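PDB 3FBQ: conserved domain protein from Bacillus anthracis, which is of unknown function but is probably built of immunoglobulin-like beta-sandwich domains. Local coordinates for residues A[34-40]-A[133-139]. Sequence-based numbering, arbitrary orientation.
Sequences TRESNGV and IQGHWNF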
loop_
_atom_site.group_PDB
_atom_site.type_symbol
_atom_site.label_atom_id
_atom_site.label_comp_id
_atom_site.label_asym_id
_atom_site.label_seq_id
_atom_site.Cartn_x
_atom_site.Cartn_y
_atom_site.Cartn_z
ATOM N N THR A 34 8.642 -4.494 -19.688
ATOM C CA THR A 34 9.395 -3.785 -18.639
ATOM C C THR A 34 8.865 -2.393 -18.290
ATOM O O THR A 34 8.387 -1.692 -19.154
ATOM C CB THR A 34 10.881 -3.598 -19.037
ATOM O OG1 THR A 34 11.365 -4.827 -19.581
ATOM C CG2 THR A 34 11.709 -3.301 -17.850
ATOM N N ARG A 35 8.977 -2.038 -17.012
ATOM C CA ARG A 35 8.752 -0.712 -16.473
ATOM C C ARG A 35 9.944 -0.247 -15.652
ATOM O O ARG A 35 10.466 -1.001 -14.843
ATOM C CB ARG A 35 7.510 -0.707 -15.580
ATOM C CG ARG A 35 6.286 -0.041 -16.230
ATOM C CD ARG A 35 6.176 -0.457 -17.672
ATOM N NE ARG A 35 4.809 -0.739 -18.064
ATOM C CZ ARG A 35 4.450 -1.356 -19.183
ATOM N NH1 ARG A 35 5.353 -1.807 -20.059
ATOM N NH2 ARG A 35 3.162 -1.516 -19.410
ATOM N N GLU A 36 10.398 0.990 -15.864
ATOM C CA GLU A 36 11.526 1.502 -15.079
ATOM C C GLU A 36 11.477 2.922 -14.511
ATOM O O GLU A 36 11.494 3.867 -15.273
ATOM C CB GLU A 36 12.808 1.369 -15.877
ATOM C CG GLU A 36 13.939 1.227 -14.911
ATOM C CD GLU A 36 15.255 1.215 -15.550
ATOM O OE1 GLU A 36 16.140 1.896 -14.988
ATOM O OE2 GLU A 36 15.412 0.537 -16.594
ATOM N N SER A 37 11.477 3.072 -13.187
ATOM C CA SER A 37 11.594 4.386 -12.536
ATOM C C SER A 37 12.578 4.229 -11.400
ATOM O O SER A 37 12.752 3.124 -10.884
ATOM C CB SER A 37 10.268 4.885 -11.944
ATOM O OG SER A 37 9.137 4.569 -12.713
ATOM N N ASN A 38 13.229 5.324 -11.029
ATOM C CA ASN A 38 13.982 5.412 -9.797
ATOM C C ASN A 38 15.040 4.423 -9.521
ATOM O O ASN A 38 15.194 4.027 -8.363
ATOM C CB ASN A 38 13.074 5.257 -8.625
ATOM C CG ASN A 38 12.616 6.539 -8.112
ATOM O OD1 ASN A 38 11.511 6.969 -8.479
ATOM N ND2 ASN A 38 13.450 7.214 -7.285
ATOM N N GLY A 39 15.773 4.028 -10.534
ATOM C CA GLY A 39 16.767 3.008 -10.364
ATOM C C GLY A 39 16.240 1.588 -10.325
ATOM O O GLY A 39 17.042 0.652 -10.184
ATOM N N VAL A 40 14.917 1.408 -10.455
ATOM C CA VAL A 40 14.313 0.091 -10.383
ATOM C C VAL A 40 13.554 -0.360 -11.687
ATOM O O VAL A 40 12.519 0.193 -12.081
ATOM C CB VAL A 40 13.374 0.016 -9.093
ATOM C CG1 VAL A 40 12.822 -1.405 -8.822
ATOM C CG2 VAL A 40 14.108 0.550 -7.870
ATOM N N ILE A 133 11.927 2.618 -1.834
ATOM C CA ILE A 133 12.032 3.363 -3.055
ATOM C C ILE A 133 10.602 3.695 -3.491
ATOM O O ILE A 133 9.798 2.807 -3.808
ATOM C CB ILE A 133 12.811 2.605 -4.152
ATOM C CG1 ILE A 133 14.284 2.453 -3.806
ATOM C CG2 ILE A 133 12.757 3.348 -5.474
ATOM C CD1 ILE A 133 14.784 1.167 -4.301
ATOM N N GLN A 134 10.279 4.980 -3.472
ATOM C CA GLN A 134 8.977 5.453 -3.909
ATOM C C GLN A 134 8.854 5.509 -5.432
ATOM O O GLN A 134 9.819 5.777 -6.120
ATOM C CB GLN A 134 8.765 6.836 -3.323
ATOM C CG GLN A 134 8.690 6.812 -1.792
ATOM C CD GLN A 134 7.323 6.387 -1.241
ATOM O OE1 GLN A 134 7.148 5.279 -0.674
ATOM N NE2 GLN A 134 6.339 7.304 -1.373
ATOM N N GLY A 135 7.690 5.224 -5.976
ATOM C CA GLY A 135 7.433 5.534 -7.367
ATOM C C GLY A 135 6.218 4.781 -7.838
ATOM O O GLY A 135 5.420 4.274 -7.044
ATOM N N HIS A 136 6.100 4.681 -9.149
ATOM C CA HIS A 136 5.035 3.942 -9.802
ATOM C C HIS A 136 5.609 2.979 -10.852
ATOM O O HIS A 136 6.379 3.390 -11.726
ATOM C CB HIS A 136 4.148 4.933 -10.536
ATOM C CG HIS A 136 2.995 5.408 -9.736
ATOM N ND1 HIS A 136 2.606 6.738 -9.700
ATOM C CD2 HIS A 136 2.143 4.743 -8.923
ATOM C CE1 HIS A 136 1.539 6.862 -8.938
ATOM N NE2 HIS A 136 1.239 5.668 -8.447
ATOM N N TRP A 137 5.184 1.739 -10.846
ATOM C CA TRP A 137 5.536 0.846 -11.912
ATOM C C TRP A 137 4.252 0.128 -12.152
ATOM O O TRP A 137 3.742 -0.475 -11.239
ATOM C CB TRP A 137 6.576 -0.138 -11.431
ATOM C CG TRP A 137 7.928 0.445 -10.979
ATOM C CD1 TRP A 137 9.074 0.432 -11.681
ATOM C CD2 TRP A 137 8.244 1.094 -9.707
ATOM N NE1 TRP A 137 10.095 1.044 -10.961
ATOM C CE2 TRP A 137 9.613 1.447 -9.748
ATOM C CE3 TRP A 137 7.491 1.440 -8.568
ATOM C CZ2 TRP A 137 10.251 2.105 -8.685
ATOM C CZ3 TRP A 137 8.110 2.083 -7.525
ATOM C CH2 TRP A 137 9.477 2.415 -7.576
ATOM N N ASN A 138 3.682 0.225 -13.344
ATOM C CA ASN A 138 2.329 -0.250 -13.607
ATOM C C ASN A 138 2.283 -1.114 -14.835
ATOM O O ASN A 138 2.929 -0.791 -15.831
ATOM C CB ASN A 138 1.396 0.932 -13.813
ATOM C CG ASN A 138 1.408 1.882 -12.631
ATOM O OD1 ASN A 138 1.191 3.070 -12.801
ATOM N ND2 ASN A 138 1.744 1.379 -11.425
ATOM N N PHE A 139 1.531 -2.212 -14.788
ATOM C CA PHE A 139 1.195 -2.938 -15.995
ATOM C C PHE A 139 -0.291 -3.141 -15.960
ATOM O O PHE A 139 -0.857 -3.542 -14.934
ATOM C CB PHE A 139 1.917 -4.292 -16.104
ATOM C CG PHE A 139 3.408 -4.251 -15.783
ATOM C CD1 PHE A 139 4.341 -4.489 -16.762
ATOM C CD2 PHE A 139 3.866 -3.996 -14.485
ATOM C CE1 PHE A 139 5.733 -4.458 -16.464
ATOM C CE2 PHE A 139 5.231 -3.935 -14.182
ATOM C CZ PHE A 139 6.173 -4.183 -15.158
#
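W137 and R35 reach across between the outermost strands, within this chain, of two antiparallel sheets, strand 29-37 of one and strand 131-144 of the other, in a beta sandwich; over these segments the strands run antiparallel at 167°, their axes 6.8 Å apart. No backbone hydrogen bonds join them, so side chains close the gap. With CG beside its backbone N and anti to the carbonyl carbon (chi1 -62°), W137 extends its indole to the type I' turn S37-V40 of a beta hairpin. Its NE1 donates to V40 O at 2.8 Å, tilted from the carbonyl plane, while S37 N of the hairpin reaches that oxygen from the opposite face. A weak second bond runs from W137 NE1 to S37 O. S37 CB lies over one face of the indole toward its rim, and S37 OG bonds to H136 O at 3.2 Å. V40 CB packs on W137 CZ2 at 3.8 Å, and V40 CG2 meets I133 CD1 at 3.7 Å; I133 also touches I126 of strand 114-126. At the other end, the R35 chain bends at chi2 and chi3 and lays its guanidinium over one face of the F139 ring, shifted toward the rim near CD1, planes 16° apart. Both strands also pair with a strand of the second subunit, so the sheet continues across that interface. N138 turns its own side chain to S84 of that subunit, but its carbonyl faces R35: NE donates to N138 O at 2.9 Å, nearly in line with the C=O bond, while NH1 of the same guanidinium turns back to T34 O at 3.2 Å.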